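Local coordinates for protein ricin B lectin (PDB 3VSF) that is an exo-beta-1,3-galactanase that probably hydrolyses galactan through its family 43 glycosidase domain and also carries a galactose-binding, ricin-type beta-trefoil, at residues Lys92-Val95 / Asn96-Tyr99; Glu102-Ser105 / Arg106-Pro110; Ile200-Ala203 / Asn204-Asp208. All coordinates share one frame; numbering follows the deposited sequence.

Contact 1 of 3, residues Lys92-Val95 / Asn96-Tyr99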
loop_
_atom_site.group_PDB
_atom_site.type_symbol
_atom_site.label_atom_id
_atom_site.label_comp_id
_atom_site.label_asym_id
_atom_site.label_seq_id
_atom_site.Cartn_x
_atom_site.Cartn_y
_atom_site.Cartn_z
ATOM N N LYS A 92 -11.829 7.276 -14.698
ATOM C CA LYS A 92 -12.871 7.645 -13.748
ATOM C C LYS A 92 -13.145 6.506 -12.771
ATOM O O LYS A 92 -13.523 6.736 -11.622
ATOM C CB LYS A 92 -14.165 8.010 -14.478
ATOM C CG LYS A 92 -14.118 9.322 -15.239
ATOM C CD LYS A 92 -15.466 9.621 -15.880
ATOM C CE LYS A 92 -15.493 11.008 -16.499
ATOM N NZ LYS A 92 -16.791 11.296 -17.170
ATOM N N ASP A 93 -12.951 5.276 -13.238
ATOM C CA ASP A 93 -13.257 4.092 -12.443
ATOM C C ASP A 93 -12.037 3.590 -11.675
ATOM O O ASP A 93 -12.158 2.741 -10.792
ATOM C CB ASP A 93 -13.807 2.981 -13.338
ATOM C CG ASP A 93 -12.736 2.347 -14.203
ATOM O OD1 ASP A 93 -12.336 1.203 -13.909
ATOM O OD2 ASP A 93 -12.289 2.994 -15.174
ATOM N N LEU A 94 -10.865 4.113 -12.026
ATOM C CA LEU A 94 -9.614 3.765 -11.351
ATOM C C LEU A 94 -9.093 2.370 -11.694
ATOM O O LEU A 94 -8.123 1.902 -11.099
ATOM C CB LEU A 94 -9.746 3.922 -9.832
ATOM C CG LEU A 94 -9.616 5.342 -9.278
ATOM C CD1 LEU A 94 -9.958 5.380 -7.796
ATOM C CD2 LEU A 94 -8.212 5.877 -9.520
ATOM N N VAL A 95 -9.732 1.709 -12.655
ATOM C CA VAL A 95 -9.293 0.385 -13.087
ATOM C C VAL A 95 -8.974 0.366 -14.580
ATOM O O VAL A 95 -7.982 -0.230 -15.002
ATOM C CB VAL A 95 -10.339 -0.701 -12.761
ATOM C CG1 VAL A 95 -9.894 -2.053 -13.303
ATOM C CG2 VAL A 95 -10.577 -0.775 -11.260
ATOM N N ASN A 96 -9.818 1.018 -15.373
ATOM C CA ASN A 96 -9.586 1.137 -16.810
ATOM C C ASN A 96 -8.895 2.451 -17.154
ATOM O O ASN A 96 -9.489 3.524 -17.043
ATOM C CB ASN A 96 -10.899 1.015 -17.584
ATOM C CG ASN A 96 -11.567 -0.330 -17.390
ATOM O OD1 ASN A 96 -11.212 -1.313 -18.042
ATOM N ND2 ASN A 96 -12.544 -0.382 -16.492
ATOM N N TRP A 97 -7.640 2.361 -17.581
ATOM C CA TRP A 97 -6.827 3.550 -17.811
ATOM C C TRP A 97 -6.640 3.876 -19.288
ATOM O O TRP A 97 -6.440 2.986 -20.114
ATOM C CB TRP A 97 -5.471 3.404 -17.119
ATOM C CG TRP A 97 -5.591 3.364 -15.633
ATOM C CD1 TRP A 97 -5.632 2.254 -14.841
ATOM C CD2 TRP A 97 -5.710 4.489 -14.757
ATOM N NE1 TRP A 97 -5.760 2.620 -13.523
ATOM C CE2 TRP A 97 -5.810 3.987 -13.445
ATOM C CE3 TRP A 97 -5.735 5.872 -14.954
ATOM C CZ2 TRP A 97 -5.934 4.819 -12.336
ATOM C CZ3 TRP A 97 -5.859 6.696 -13.853
ATOM C CH2 TRP A 97 -5.959 6.168 -12.561
ATOM N N GLU A 98 -6.705 5.164 -19.609
ATOM C CA GLU A 98 -6.545 5.629 -20.979
ATOM C C GLU A 98 -5.221 6.367 -21.158
ATOM O O GLU A 98 -4.860 7.222 -20.350
ATOM C CB GLU A 98 -7.713 6.536 -21.373
ATOM C CG GLU A 98 -7.575 7.178 -22.744
ATOM C CD GLU A 98 -8.759 8.058 -23.093
ATOM O OE1 GLU A 98 -9.808 7.937 -22.425
ATOM O OE2 GLU A 98 -8.640 8.875 -24.031
ATOM N N TYR A 99 -4.501 6.026 -22.222
ATOM C CA TYR A 99 -3.231 6.669 -22.530
ATOM C C TYR A 99 -3.464 8.116 -22.954
ATOM O O TYR A 99 -4.377 8.404 -23.727
ATOM C CB TYR A 99 -2.518 5.903 -23.646
ATOM C CG TYR A 99 -1.064 6.274 -23.827
ATOM C CD1 TYR A 99 -0.382 6.996 -22.857
ATOM C CD2 TYR A 99 -0.374 5.905 -24.975
ATOM C CE1 TYR A 99 0.946 7.335 -23.023
ATOM C CE2 TYR A 99 0.953 6.241 -25.149
ATOM C CZ TYR A 99 1.608 6.956 -24.172
ATOM O OH TYR A 99 2.931 7.290 -24.345
#

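Contact 2 of 3, residues Glu102-Ser105 / Arg106-Pro110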
loop_
_atom_site.group_PDB
_atom_site.type_symbol
_atom_site.label_atom_id
_atom_site.label_comp_id
_atom_site.label_asym_id
_atom_site.label_seq_id
_atom_site.Cartn_x
_atom_site.Cartn_y
_atom_site.Cartn_z
ATOM N N GLU A 102 2.947 11.588 -23.260
ATOM C CA GLU A 102 3.971 12.018 -22.317
ATOM C C GLU A 102 3.856 13.503 -21.998
ATOM O O GLU A 102 4.231 14.350 -22.808
ATOM C CB GLU A 102 5.370 11.709 -22.858
ATOM C CG GLU A 102 5.920 10.351 -22.445
ATOM C CD GLU A 102 5.122 9.191 -23.008
ATOM O OE1 GLU A 102 4.335 9.410 -23.952
ATOM O OE2 GLU A 102 5.283 8.060 -22.503
ATOM N N VAL A 103 3.334 13.812 -20.816
ATOM C CA VAL A 103 3.233 15.194 -20.365
ATOM C C VAL A 103 4.623 15.811 -20.257
ATOM O O VAL A 103 4.779 17.030 -20.298
ATOM C CB VAL A 103 2.521 15.296 -19.005
ATOM C CG1 VAL A 103 1.078 14.831 -19.126
ATOM C CG2 VAL A 103 3.262 14.488 -17.951
ATOM N N LEU A 104 5.631 14.956 -20.120
ATOM C CA LEU A 104 7.017 15.398 -20.079
ATOM C C LEU A 104 7.883 14.410 -20.851
ATOM O O LEU A 104 7.745 13.198 -20.694
ATOM C CB LEU A 104 7.505 15.513 -18.635
ATOM C CG LEU A 104 8.787 16.315 -18.410
ATOM C CD1 LEU A 104 8.553 17.785 -18.720
ATOM C CD2 LEU A 104 9.289 16.144 -16.986
ATOM N N SER A 105 8.769 14.932 -21.692
ATOM C CA SER A 105 9.626 14.085 -22.516
ATOM C C SER A 105 11.094 14.450 -22.347
ATOM O O SER A 105 11.424 15.489 -21.773
ATOM C CB SER A 105 9.226 14.198 -23.988
ATOM O OG SER A 105 10.077 13.419 -24.811
ATOM N N ARG A 106 11.972 13.588 -22.849
ATOM C CA ARG A 106 13.402 13.868 -22.845
ATOM C C ARG A 106 13.704 14.991 -23.831
ATOM O O ARG A 106 14.829 15.483 -23.907
ATOM C CB ARG A 106 14.196 12.612 -23.209
ATOM C CG ARG A 106 13.906 12.079 -24.603
ATOM C CD ARG A 106 14.665 10.788 -24.872
ATOM N NE ARG A 106 16.101 10.935 -24.643
ATOM C CZ ARG A 106 16.961 11.388 -25.549
ATOM N NH1 ARG A 106 16.532 11.745 -26.753
ATOM N NH2 ARG A 106 18.250 11.486 -25.253
ATOM N N ASN A 107 12.681 15.388 -24.584
ATOM C CA ASN A 107 12.801 16.476 -25.546
ATOM C C ASN A 107 12.336 17.805 -24.958
ATOM O O ASN A 107 12.601 18.869 -25.517
ATOM C CB ASN A 107 11.996 16.163 -26.809
ATOM C CG ASN A 107 12.420 14.863 -27.465
ATOM O OD1 ASN A 107 13.592 14.486 -27.423
ATOM N ND2 ASN A 107 11.466 14.170 -28.077
ATOM N N SER A 108 11.640 17.734 -23.827
ATOM C CA SER A 108 11.090 18.923 -23.182
ATOM C C SER A 108 12.165 19.941 -22.809
ATOM O O SER A 108 11.891 21.138 -22.721
ATOM C CB SER A 108 10.282 18.535 -21.940
ATOM O OG SER A 108 9.150 17.758 -22.287
ATOM N N ALA A 109 13.385 19.462 -22.588
ATOM C CA ALA A 109 14.485 20.332 -22.179
ATOM C C ALA A 109 15.836 19.742 -22.576
ATOM O O ALA A 109 15.948 18.537 -22.800
ATOM C CB ALA A 109 14.430 20.581 -20.677
ATOM N N PRO A 110 16.869 20.595 -22.665
ATOM C CA PRO A 110 18.212 20.149 -23.047
ATOM C C PRO A 110 18.829 19.195 -22.028
ATOM O O PRO A 110 19.483 18.226 -22.414
ATOM C CB PRO A 110 19.012 21.457 -23.097
ATOM C CG PRO A 110 18.263 22.394 -22.212
ATOM C CD PRO A 110 16.821 22.045 -22.410
#

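Contact 3 of 3, residues Ile200-Ala203 / Asn204-Asp208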
loop_
_atom_site.group_PDB
_atom_site.type_symbol
_atom_site.label_atom_id
_atom_site.label_comp_id
_atom_site.label_asym_id
_atom_site.label_seq_id
_atom_site.Cartn_x
_atom_site.Cartn_y
_atom_site.Cartn_z
ATOM N N ILE A 200 8.649 17.098 -0.308
ATOM C CA ILE A 200 9.467 16.316 0.608
ATOM C C ILE A 200 10.441 15.430 -0.159
ATOM O O ILE A 200 10.089 14.852 -1.187
ATOM C CB ILE A 200 8.593 15.455 1.549
ATOM C CG1 ILE A 200 9.459 14.759 2.602
ATOM C CG2 ILE A 200 7.782 14.442 0.753
ATOM C CD1 ILE A 200 8.662 13.975 3.621
ATOM N N SER A 201 11.670 15.335 0.338
ATOM C CA SER A 201 12.693 14.528 -0.315
ATOM C C SER A 201 13.789 14.121 0.664
ATOM O O SER A 201 13.960 14.739 1.714
ATOM C CB SER A 201 13.301 15.283 -1.500
ATOM O OG SER A 201 13.964 16.461 -1.073
ATOM N N ALA A 202 14.530 13.075 0.310
ATOM C CA ALA A 202 15.611 12.576 1.152
ATOM C C ALA A 202 16.888 13.387 0.956
ATOM O O ALA A 202 17.425 13.461 -0.151
ATOM C CB ALA A 202 15.865 11.104 0.872
ATOM N N ALA A 203 17.373 13.988 2.038
ATOM C CA ALA A 203 18.591 14.786 1.993
ATOM C C ALA A 203 19.689 14.169 2.855
ATOM O O ALA A 203 19.470 13.161 3.526
ATOM C CB ALA A 203 18.305 16.211 2.439
ATOM N N ASN A 204 20.868 14.782 2.828
ATOM C CA ASN A 204 21.997 14.321 3.630
ATOM C C ASN A 204 22.324 12.851 3.376
ATOM O O ASN A 204 22.422 12.058 4.311
ATOM C CB ASN A 204 21.722 14.557 5.118
ATOM C CG ASN A 204 22.976 14.466 5.967
ATOM O OD1 ASN A 204 23.952 13.819 5.588
ATOM N ND2 ASN A 204 22.953 15.115 7.125
ATOM N N GLU A 205 22.490 12.497 2.105
ATOM C CA GLU A 205 22.785 11.119 1.716
ATOM C C GLU A 205 21.651 10.162 2.077
ATOM O O GLU A 205 21.888 9.087 2.630
ATOM C CB GLU A 205 24.096 10.644 2.348
ATOM C CG GLU A 205 25.339 11.084 1.597
ATOM C CD GLU A 205 25.407 10.501 0.199
ATOM O OE1 GLU A 205 25.368 11.284 -0.774
ATOM O OE2 GLU A 205 25.499 9.261 0.072
ATOM N N ASN A 206 20.423 10.561 1.759
ATOM C CA ASN A 206 19.244 9.742 2.031
ATOM C C ASN A 206 19.101 9.359 3.503
ATOM O O ASN A 206 18.307 8.485 3.849
ATOM C CB ASN A 206 19.249 8.484 1.158
ATOM C CG ASN A 206 19.286 8.801 -0.325
ATOM O OD1 ASN A 206 18.906 9.893 -0.749
ATOM N ND2 ASN A 206 19.742 7.843 -1.123
ATOM N N MET A 207 19.866 10.017 4.367
ATOM C CA MET A 207 19.831 9.722 5.795
ATOM C C MET A 207 18.762 10.541 6.508
ATOM O O MET A 207 18.217 10.117 7.527
ATOM C CB MET A 207 21.198 9.977 6.432
ATOM C CG MET A 207 22.315 9.102 5.888
ATOM S SD MET A 207 22.074 7.351 6.245
ATOM C CE MET A 207 21.963 7.381 8.034
ATOM N N ASP A 208 18.467 11.720 5.970
ATOM C CA ASP A 208 17.474 12.603 6.570
ATOM C C ASP A 208 16.367 12.941 5.579
ATOM O O ASP A 208 16.594 12.989 4.372
ATOM C CB ASP A 208 18.135 13.890 7.072
ATOM C CG ASP A 208 19.295 13.625 8.013
ATOM O OD1 ASP A 208 19.322 12.543 8.637
ATOM O OD2 ASP A 208 20.180 14.499 8.130
#

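Contact 1 of 3, residues Lys92-Val95 / Asn96-Tyr99
The carboxylate of Asp-93 accepts the backbone N-H of Asn-96, with Asn-96 N 2.9 Å from Asp-93 OD1 and an N-H...O angle of 148°. This is the corner between strands 83-91 and 98-105, the last two strands of the first blade in a family 43 beta-propeller. A weaker bond from Val-95 N to the same OD1 makes an Asx turn of Asp-93 to Val-95, so OD1 gathers two consecutive amides. The donor at Asn-96 N comes in on the syn side of the carboxylate, 17° out of its plane, and it also makes a weak bond to OD2. Asp-93 CG sits between its own backbone N and carbonyl carbon (chi1 73°), which brings the carboxylate over the N-H of Asn-96. A third, weak donor to OD1 is the side-chain amide of Asn-96, its ND2 at 3.0 Å from Asp-93 OD1. Those two side chains run nearly perpendicular, with their flat groups clearly turned against each other. Ser-91 supports the corner from the preceding strand, its OG hydrogen-bonding to both Leu-94 N and Asn-96 O.

On the buried side, Leu-94 and Trp-97 lie alongside each other, pointing the same way. The leucine CD2 touches the six-membered ring, 3.8 Å from Trp-97 CZ2. Both side chains continue inward onto Met-63 of strand 61-66, and Trp-72 meets the indole edge-to-face. At the other end of the indole, Val-95 O lies 3.4 Å from Trp-97 CD1, approaching the ring obliquely.

Contact 2 of 3, residues Glu102-Ser105 / Arg106-Pro110
A type I beta turn from Ser-105 to Ser-108 ends strand 98-105, the outermost strand of the first propeller blade, and starts the loop that leads to strand 116-124 of the next. Two bonds between the serines tie it together. In one, the main-chain N-H of Ser-108 reaches back to the carbonyl of Ser-105, with Ser-108 N 3.1 Å from Ser-105 O. In the other, Ser-105 N donates to the hydroxyl of Ser-108, at 2.9 Å from Ser-108 OG and with an N-H...O angle of 167°. That straight bond depends on the serine torsion: OG lies beside its own backbone N (chi1 -64°), which turns it back to the start of the turn.

The hydroxyl of Ser-105 faces the other way along the chain. Its OG is 3.3 Å from Asn-107 N, as in an ST turn, but the position of that nitrogen is uncertain and the bond is doubtful. Asn-107 also brings its side-chain amide near, with ND2 3.6 Å from Ser-105 OG.

Leu-104 contributes the apolar part. One methyl, CD1, rests against the Ser-108 side chain, 3.6 Å from Ser-108 OG, while the leucine also packs on Met-133 and Met-135 of strand 131-138 in the second blade. Because Ser-108 OG acts as the acceptor toward Ser-105 N, its own hydroxyl hydrogen is not spent on that bond, and the two serines hold each other through main chain and side chain together.

Contact 3 of 3, residues Ile200-Ala203 / Asn204-Asp208
Ala-203 and Asp-208 face each other as an antiparallel hydrogen-bonded pair. Ala-203 N donates to Asp-208 O over 2.7 Å, and Asp-208 N returns the bond to Ala-203 O over 3.0 Å. Both are fairly straight at the hydrogen (149° and 160°). The same Asp-208 O is also approached by a CA-H...O contact from Ala-202, with Ala-202 CA at 3.4 Å.

Between the paired residues the chain reverses through a type I' turn from Asn-204 to Met-207, whose N-H bonds back to Asn-204 O. Asn-204, Glu-205 and Asn-206 all take left-handed backbone conformations. Met-207 and Asp-208 together oppose Ala-203, a classic beta bulge. The hairpin so formed joins strands 197-203 and 208-214, the two middle strands of the third blade of the family 43 beta-propeller.

Side-chain polar contacts bind the loop outward as well as to itself. Asn-204 CG is anti to the backbone N (chi1 -164°), which places its amide near the Asp-208 carboxylate: ND2 is 3.0 Å from Asp-208 OD2, a weak bond. The stronger partners lie elsewhere, His-177 NE2 for Asn-204 OD1 and Gly-231 N for Asp-208 OD1.

The nonpolar contacts are small. The methyl of Ala-202 points toward the loop and rests 3.8 Å from Asn-206 CA, while both residues also touch Glu-235.

How the contacts relate
All three contacts belong to the family 43 propeller and follow one another along the chain. Contacts 1 and 2 share strand 98-105 of the first blade: contact 1 brings the chain into it and contact 2 takes it out toward the second blade, with centres 24 Å apart. Contact 3 joins the middle strands of the third blade, its centre 34 Å from contact 1 and 26 Å from contact 2; its nearest atoms are about 21 Å and 16 Å from theirs. Because the strands alternate in direction, a turn between third and fourth strands and one between second and third lie at opposite ends of their blades. Contact 3 thus touches neither of the others, whereas strand 98-105 links contacts 1 and 2.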